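PDB 3OCR: class II aldolase/adducin domain protein, which is of unconfirmed function but belongs to the class II aldolase/adducin family and may bind actin filaments. Local coordinates for residues 130-135 and 212-217; 155-160 and 184-189. One frame throughout, in Å; residues are numbered along the deposited sequence.

Interaction 1. Residues 130-135 and 212-217; sequences TRDGIA and ACNIQI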
ATOM      1  N   THR A 130      -6.218  12.269   5.559  1.00 21.80           N
ATOM      2  CA  THR A 130      -5.723  11.006   5.035  1.00 20.20           C
ATOM      3  C   THR A 130      -6.256  10.803   3.640  1.00 20.21           C
ATOM      4  O   THR A 130      -7.285  11.383   3.286  1.00 20.02           O
ATOM      5  CB  THR A 130      -6.223   9.797   5.899  1.00 21.14           C
ATOM      6  OG1 THR A 130      -7.669   9.724   5.846  1.00 22.03           O
ATOM      7  CG2 THR A 130      -5.733   9.927   7.335  1.00 19.64           C
ATOM      8  N   ARG A 131      -5.568   9.971   2.853  0.50 20.18           N
ATOM      9  CA  ARG A 131      -6.012   9.605   1.512  0.50 19.96           C
ATOM     10  C   ARG A 131      -7.488   9.196   1.460  0.50 19.57           C
ATOM     11  O   ARG A 131      -8.272   9.746   0.677  0.50 19.15           O
ATOM     12  CB  ARG A 131      -5.124   8.472   0.980  0.50 20.46           C
ATOM     13  CG  ARG A 131      -5.515   7.904  -0.363  0.50 21.57           C
ATOM     14  CD  ARG A 131      -4.860   6.532  -0.575  0.50 21.98           C
ATOM     15  NE  ARG A 131      -5.295   5.575   0.442  0.50 22.15           N
ATOM     16  CZ  ARG A 131      -4.483   4.838   1.197  0.50 22.53           C
ATOM     17  NH1 ARG A 131      -3.166   4.926   1.049  0.50 21.99           N
ATOM     18  NH2 ARG A 131      -4.999   4.002   2.096  0.50 21.66           N
ATOM     19  N   ASP A 132      -7.873   8.221   2.278  1.00 19.68           N
ATOM     20  CA  ASP A 132      -9.233   7.678   2.171  1.00 19.84           C
ATOM     21  C   ASP A 132     -10.307   8.502   2.905  1.00 19.07           C
ATOM     22  O   ASP A 132     -11.465   8.574   2.450  1.00 19.35           O
ATOM     23  CB  ASP A 132      -9.263   6.203   2.575  1.00 19.91           C
ATOM     24  CG  ASP A 132      -8.433   5.321   1.638  1.00 22.27           C
ATOM     25  OD1 ASP A 132      -8.122   5.735   0.493  1.00 24.25           O
ATOM     26  OD2 ASP A 132      -8.051   4.221   2.076  1.00 25.00           O
ATOM     27  N   GLY A 133      -9.923   9.142   3.994  1.00 19.38           N
ATOM     28  CA  GLY A 133     -10.803  10.129   4.691  1.00 19.15           C
ATOM     29  C   GLY A 133     -11.201  11.308   3.797  1.00 19.44           C
ATOM     30  O   GLY A 133     -12.405  11.653   3.666  1.00 20.31           O
ATOM     31  N   ILE A 134     -10.211  11.913   3.133  1.00 19.40           N
ATOM     32  CA  ILE A 134     -10.495  12.981   2.179  1.00 19.01           C
ATOM     33  C   ILE A 134     -11.307  12.434   1.001  1.00 18.91           C
ATOM     34  O   ILE A 134     -12.255  13.060   0.556  1.00 19.11           O
ATOM     35  CB  ILE A 134      -9.217  13.684   1.710  1.00 19.21           C
ATOM     36  CG1 ILE A 134      -8.435  14.239   2.922  1.00 19.72           C
ATOM     37  CG2 ILE A 134      -9.528  14.767   0.695  1.00 20.23           C
ATOM     38  CD1 ILE A 134      -7.101  14.773   2.545  1.00 21.61           C
ATOM     39  N   ALA A 135     -10.961  11.231   0.530  1.00 18.90           N
ATOM     40  CA  ALA A 135     -11.661  10.629  -0.596  1.00 18.89           C
ATOM     41  C   ALA A 135     -13.158  10.470  -0.306  1.00 18.90           C
ATOM     42  O   ALA A 135     -14.048  10.855  -1.122  1.00 18.91           O
ATOM     43  CB  ALA A 135     -11.012   9.259  -0.940  1.00 18.88           C
ATOM     44  N   ALA A 212     -13.304   2.593   8.344  1.00 19.15           N
ATOM     45  CA  ALA A 212     -14.552   2.591   7.544  1.00 18.93           C
ATOM     46  C   ALA A 212     -14.284   3.224   6.180  1.00 18.87           C
ATOM     47  O   ALA A 212     -14.709   2.687   5.164  1.00 19.70           O
ATOM     48  CB  ALA A 212     -15.681   3.306   8.286  1.00 19.01           C
ATOM     49  N   CYS A 213     -13.544   4.334   6.139  1.00 18.87           N
ATOM     50  CA  CYS A 213     -13.210   4.944   4.865  1.00 18.86           C
ATOM     51  C   CYS A 213     -12.304   4.074   3.993  1.00 18.85           C
ATOM     52  O   CYS A 213     -12.562   3.989   2.812  1.00 18.99           O
ATOM     53  CB  CYS A 213     -12.611   6.350   4.998  1.00 18.86           C
ATOM     54  SG  CYS A 213     -13.675   7.557   5.823  1.00 19.97           S
ATOM     55  N   ASN A 214     -11.247   3.466   4.555  1.00 19.03           N
ATOM     56  CA  ASN A 214     -10.419   2.531   3.789  1.00 19.70           C
ATOM     57  C   ASN A 214     -11.274   1.482   3.041  1.00 19.17           C
ATOM     58  O   ASN A 214     -11.042   1.145   1.863  1.00 19.76           O
ATOM     59  CB  ASN A 214      -9.483   1.721   4.709  1.00 20.61           C
ATOM     60  CG  ASN A 214      -8.480   2.562   5.497  1.00 23.60           C
ATOM     61  OD1 ASN A 214      -8.101   2.167   6.613  1.00 27.96           O
ATOM     62  ND2 ASN A 214      -7.970   3.648   4.908  1.00 26.50           N
ATOM     63  N   ILE A 215     -12.222   0.927   3.769  1.00 18.87           N
ATOM     64  CA  ILE A 215     -13.001  -0.164   3.309  1.00 18.88           C
ATOM     65  C   ILE A 215     -13.915   0.385   2.193  1.00 18.87           C
ATOM     66  O   ILE A 215     -14.122  -0.286   1.186  1.00 19.17           O
ATOM     67  CB  ILE A 215     -13.906  -0.726   4.462  1.00 18.89           C
ATOM     68  CG1 ILE A 215     -13.104  -1.567   5.454  1.00 19.18           C
ATOM     69  CG2 ILE A 215     -15.068  -1.532   3.872  1.00 18.90           C
ATOM     70  CD1 ILE A 215     -13.796  -1.660   6.836  1.00 21.23           C
ATOM     71  N   GLN A 216     -14.431   1.592   2.370  1.00 18.86           N
ATOM     72  CA  GLN A 216     -15.405   2.148   1.352  1.00 18.86           C
ATOM     73  C   GLN A 216     -14.757   2.330  -0.032  1.00 18.86           C
ATOM     74  O   GLN A 216     -15.381   2.068  -1.077  1.00 19.14           O
ATOM     75  CB  GLN A 216     -15.904   3.520   1.760  1.00 18.93           C
ATOM     76  CG  GLN A 216     -16.939   4.122   0.658  1.00 19.02           C
ATOM     77  CD  GLN A 216     -17.773   5.263   1.221  1.00 19.39           C
ATOM     78  OE1 GLN A 216     -18.301   5.168   2.330  1.00 21.34           O
ATOM     79  NE2 GLN A 216     -17.890   6.345   0.472  1.00 19.54           N
ATOM     80  N   ILE A 217     -13.530   2.839  -0.018  1.00 18.85           N
ATOM     81  CA  ILE A 217     -12.797   3.140  -1.237  1.00 18.85           C
ATOM     82  C   ILE A 217     -12.575   1.827  -2.024  1.00 18.85           C
ATOM     83  O   ILE A 217     -12.816   1.790  -3.226  1.00 18.85           O
ATOM     84  CB  ILE A 217     -11.441   3.856  -0.950  1.00 18.84           C
ATOM     85  CG1 ILE A 217     -11.665   5.247  -0.333  1.00 19.36           C
ATOM     86  CG2 ILE A 217     -10.579   4.017  -2.255  1.00 19.04           C
ATOM     87  CD1 ILE A 217     -12.788   6.072  -1.005  1.00 18.91           C
TER
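D132 and N214 make the one hydrogen bond between 130-135 and 212-217. N214 ND2 donates to D132 OD2 over 2.9 Å. The bond is moderately bent, 152° at the hydrogen. It reaches the oxygen on its anti side, a little out of the carboxylate plane. Carboxylate and amide planes stand 76° apart, and the two side chains cross at about a right angle. The amide also has a weak bond to E210.

A salt bridge within 130-135 meets the carboxylate from another direction. In the conformer of R131 given here, one of two, the guanidinium grips D132 side-on, with NE 2.8 Å from OD1 and NH2 3.1 Å from OD2. D132 lies at the guanidinium edge, but the guanidinium sits well above the carboxylate plane. R131 CG lies opposite the backbone N, and a bend further along turns the chain back onto its neighbour. In this conformer D132 OD2 accepts two hydrogen bonds, which would probably favour the charged carboxylate.

Van der Waals contacts surround this polar pair. One is apolar: A135 CB meets I217 CD1 at 3.6 Å. I217 CG1 lies 3.7 Å from D132 OD1, beside the carboxylate. C213 CB rests against the backbone of D132, 3.6 Å from its O, and SG faces the CA of G133.

T130 is the N-cap of its helix: OG1 accepts from G133 N at 3.0 Å and also bonds to E210. Helix 131-137 follows strand 124-128. Its segment 131-135 crosses 212-217 of helix 199-219 at 73°, the axes 8.3 Å apart. A218 of a second subunit packs on D132 and A135.

Interaction 2. Residues 155-160 and 184-189; sequences GRVAYH and VMILRN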
ATOM      1  N   GLY A 155     -26.068   7.857  11.800  1.00 29.14           N
ATOM      2  CA  GLY A 155     -26.655   8.849  12.689  1.00 29.74           C
ATOM      3  C   GLY A 155     -25.662   9.508  13.650  1.00 29.44           C
ATOM      4  O   GLY A 155     -26.077  10.259  14.536  1.00 29.87           O
ATOM      5  N   ARG A 156     -24.365   9.246  13.483  1.00 28.20           N
ATOM      6  CA  ARG A 156     -23.352   9.874  14.343  1.00 27.04           C
ATOM      7  C   ARG A 156     -22.550  10.990  13.631  1.00 25.98           C
ATOM      8  O   ARG A 156     -21.730  11.673  14.258  1.00 26.16           O
ATOM      9  CB  ARG A 156     -22.381   8.823  14.888  1.00 27.03           C
ATOM     10  CG  ARG A 156     -22.955   7.920  15.997  1.00 28.96           C
ATOM     11  CD  ARG A 156     -22.090   6.672  16.140  1.00 29.90           C
ATOM     12  NE  ARG A 156     -20.744   6.930  16.691  1.00 30.38           N
ATOM     13  CZ  ARG A 156     -19.721   6.075  16.618  1.00 29.80           C
ATOM     14  NH1 ARG A 156     -19.852   4.912  15.986  1.00 29.36           N
ATOM     15  NH2 ARG A 156     -18.550   6.380  17.174  1.00 30.24           N
ATOM     16  N   VAL A 157     -22.765  11.144  12.325  1.00 24.68           N
ATOM     17  CA  VAL A 157     -21.842  11.893  11.496  1.00 24.05           C
ATOM     18  C   VAL A 157     -22.458  13.178  10.994  1.00 24.51           C
ATOM     19  O   VAL A 157     -23.548  13.156  10.379  1.00 24.47           O
ATOM     20  CB  VAL A 157     -21.305  11.026  10.300  1.00 24.26           C
ATOM     21  CG1 VAL A 157     -20.264  11.813   9.496  1.00 23.29           C
ATOM     22  CG2 VAL A 157     -20.728   9.719  10.831  1.00 23.20           C
ATOM     23  N   ALA A 158     -21.771  14.290  11.274  1.00 24.36           N
ATOM     24  CA  ALA A 158     -22.145  15.589  10.728  1.00 24.50           C
ATOM     25  C   ALA A 158     -21.397  15.833   9.420  1.00 24.56           C
ATOM     26  O   ALA A 158     -20.313  15.301   9.217  1.00 25.19           O
ATOM     27  CB  ALA A 158     -21.846  16.711  11.725  1.00 23.95           C
ATOM     28  N   TYR A 159     -22.006  16.612   8.515  1.00 24.82           N
ATOM     29  CA  TYR A 159     -21.286  17.098   7.322  1.00 24.93           C
ATOM     30  C   TYR A 159     -21.186  18.624   7.274  1.00 25.49           C
ATOM     31  O   TYR A 159     -22.143  19.352   7.632  1.00 26.09           O
ATOM     32  CB  TYR A 159     -21.954  16.587   6.039  1.00 24.79           C
ATOM     33  CG  TYR A 159     -21.798  15.120   5.848  1.00 23.58           C
ATOM     34  CD1 TYR A 159     -22.624  14.219   6.526  1.00 23.30           C
ATOM     35  CD2 TYR A 159     -20.810  14.614   5.000  1.00 23.60           C
ATOM     36  CE1 TYR A 159     -22.467  12.849   6.372  1.00 23.17           C
ATOM     37  CE2 TYR A 159     -20.650  13.239   4.827  1.00 22.99           C
ATOM     38  CZ  TYR A 159     -21.487  12.368   5.509  1.00 22.70           C
ATOM     39  OH  TYR A 159     -21.315  11.015   5.342  1.00 22.14           O
ATOM     40  N   HIS A 160     -20.046  19.104   6.785  1.00 25.66           N
ATOM     41  CA  HIS A 160     -19.778  20.532   6.661  1.00 26.79           C
ATOM     42  C   HIS A 160     -19.222  20.789   5.244  1.00 26.86           C
ATOM     43  O   HIS A 160     -18.167  20.257   4.872  1.00 26.31           O
ATOM     44  CB  HIS A 160     -18.786  20.975   7.769  1.00 26.99           C
ATOM     45  CG  HIS A 160     -18.337  22.401   7.652  1.00 27.78           C
ATOM     46  ND1 HIS A 160     -19.148  23.470   7.983  1.00 28.71           N
ATOM     47  CD2 HIS A 160     -17.155  22.933   7.253  1.00 28.26           C
ATOM     48  CE1 HIS A 160     -18.494  24.598   7.766  1.00 29.92           C
ATOM     49  NE2 HIS A 160     -17.278  24.299   7.335  1.00 29.61           N
ATOM     50  N   VAL A 184     -18.554  13.549  15.593  1.00 23.91           N
ATOM     51  CA  VAL A 184     -17.854  13.085  14.377  1.00 22.71           C
ATOM     52  C   VAL A 184     -18.367  13.924  13.212  1.00 22.74           C
ATOM     53  O   VAL A 184     -19.590  14.088  13.066  1.00 22.44           O
ATOM     54  CB  VAL A 184     -18.173  11.614  14.051  1.00 22.73           C
ATOM     55  CG1 VAL A 184     -17.408  11.180  12.810  1.00 22.37           C
ATOM     56  CG2 VAL A 184     -17.858  10.681  15.245  1.00 22.89           C
HETATM   57  N   MSE A 185     -17.441  14.459  12.407  1.00 22.41           N
HETATM   58  CA  MSE A 185     -17.799  15.300  11.271  1.00 23.14           C
HETATM   59  C   MSE A 185     -16.946  14.981  10.044  1.00 22.47           C
HETATM   60  O   MSE A 185     -15.715  14.757  10.115  1.00 23.11           O
HETATM   61  CB  MSE A 185     -17.697  16.788  11.602  1.00 22.79           C
HETATM   62  CG  MSE A 185     -18.403  17.726  10.532  1.00 25.70           C
HETATM   63 SE   MSE A 185     -18.976  19.460  11.257  0.75 27.93          SE
HETATM   64  CE  MSE A 185     -17.330  19.633  12.320  1.00 25.68           C
ATOM     65  N   ILE A 186     -17.610  14.966   8.906  1.00 21.87           N
ATOM     66  CA  ILE A 186     -16.875  14.875   7.678  1.00 21.76           C
ATOM     67  C   ILE A 186     -16.835  16.284   7.094  1.00 21.73           C
ATOM     68  O   ILE A 186     -17.877  16.911   6.788  1.00 21.78           O
ATOM     69  CB  ILE A 186     -17.465  13.776   6.725  1.00 22.37           C
ATOM     70  CG1 ILE A 186     -17.191  12.390   7.322  1.00 21.96           C
ATOM     71  CG2 ILE A 186     -16.876  13.885   5.314  1.00 22.29           C
ATOM     72  CD1 ILE A 186     -17.832  11.192   6.531  1.00 25.06           C
ATOM     73  N   LEU A 187     -15.624  16.799   6.970  1.00 21.19           N
ATOM     74  CA  LEU A 187     -15.423  18.113   6.370  1.00 21.30           C
ATOM     75  C   LEU A 187     -15.300  17.864   4.869  1.00 20.91           C
ATOM     76  O   LEU A 187     -14.287  17.376   4.394  1.00 20.28           O
ATOM     77  CB  LEU A 187     -14.149  18.765   6.950  1.00 21.93           C
ATOM     78  CG  LEU A 187     -14.105  18.881   8.475  1.00 23.44           C
ATOM     79  CD1 LEU A 187     -12.673  19.089   8.961  1.00 26.26           C
ATOM     80  CD2 LEU A 187     -15.031  19.996   9.003  1.00 25.03           C
ATOM     81  N   ARG A 188     -16.381  18.133   4.128  1.00 21.28           N
ATOM     82  CA  ARG A 188     -16.420  17.788   2.729  1.00 21.57           C
ATOM     83  C   ARG A 188     -15.247  18.416   1.970  1.00 21.30           C
ATOM     84  O   ARG A 188     -14.879  19.581   2.213  1.00 21.72           O
ATOM     85  CB  ARG A 188     -17.761  18.227   2.066  1.00 22.14           C
ATOM     86  CG  ARG A 188     -19.019  17.537   2.576  1.00 23.31           C
ATOM     87  CD  ARG A 188     -20.157  17.892   1.621  1.00 27.79           C
ATOM     88  NE  ARG A 188     -21.479  17.593   2.156  1.00 30.72           N
ATOM     89  CZ  ARG A 188     -22.117  16.437   2.013  1.00 34.14           C
ATOM     90  NH1 ARG A 188     -21.558  15.421   1.355  1.00 34.68           N
ATOM     91  NH2 ARG A 188     -23.333  16.297   2.536  1.00 37.51           N
ATOM     92  N   ASN A 189     -14.691  17.621   1.055  1.00 21.65           N
ATOM     93  CA  ASN A 189     -13.523  17.936   0.239  1.00 22.58           C
ATOM     94  C   ASN A 189     -12.331  18.327   1.091  1.00 22.77           C
ATOM     95  O   ASN A 189     -11.495  19.105   0.660  1.00 24.24           O
ATOM     96  CB  ASN A 189     -13.826  19.072  -0.730  1.00 22.60           C
ATOM     97  CG  ASN A 189     -15.043  18.778  -1.589  1.00 24.05           C
ATOM     98  OD1 ASN A 189     -16.107  19.311  -1.319  1.00 27.16           O
ATOM     99  ND2 ASN A 189     -14.899  17.901  -2.601  1.00 21.38           N
TER
HETATM  100  O   HOH W   1     -15.563  21.091   4.395  1.00 22.63           O
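R156 enters the contact through its backbone O, which lies 3.6 Å from V184 CB. Its guanidinium is held elsewhere, by Q205 and the backbone of A152.

V157 sends CG1 to I186 CG1 at 3.8 Å. CG1 is anti to the backbone N (chi1 -176°), and CG2 is left to meet V184 CG1.

A158 bonds through both backbone groups. Its N donates to V184 O over 2.8 Å, nearly straight, and its O accepts from I186 N at 2.7 Å. The same O lies 3.2 Å from M185 CA in a CA-H...O contact. On the other face from V157, A158 CB packs on CG of M185, a selenomethionine.

Y159 lies alongside I186, the two side chains pointing the same way. Its CE2 is 3.7 Å from I186 CB, and OH bonds to the backbone N of L143. Y159 CD2 sits 3.7 Å over the centre of one face of the R188 guanidinium, with ring and guanidinium planes 23° apart.

H160 N donates to I186 O, and H160 O accepts from R188 N at 2.9 Å. A water donates to H160 O and R188 O. H160 CB touches M185 SE, and its ring CD2 touches L187 CD2. Both ring nitrogens are hydrogen-bonded, ND1 to D178 and NE2 to E171.

The chemistry is that of parallel strands in a beta-alpha-beta unit. Four backbone bonds set the register. Apolar groups line both faces, and the two acidic partners of H160 on helix 169-179 would probably favour a positively charged imidazole.

How the interactions relate
Interaction 1 joins two helices and interaction 2 joins two strands. Their centres are about 13 Å apart, and their nearest atoms come within about 5 Å without touching. Along the chain the order is 130-135, 155-160, 184-189, 212-217, so both strands of interaction 2 come between the two helices of interaction 1. Strands 157-160 and 184-187 form one end of the mixed sheet within the chain, and strand 191-196 then leads to helix 199-219. That helix links the two: V184 packs on its Q205 and L209, and its later turns cross helix 131-137. Both contacts come near neighbouring subunits of the tetramer: interaction 1 packs on two of them, and interaction 2 reaches one through N189.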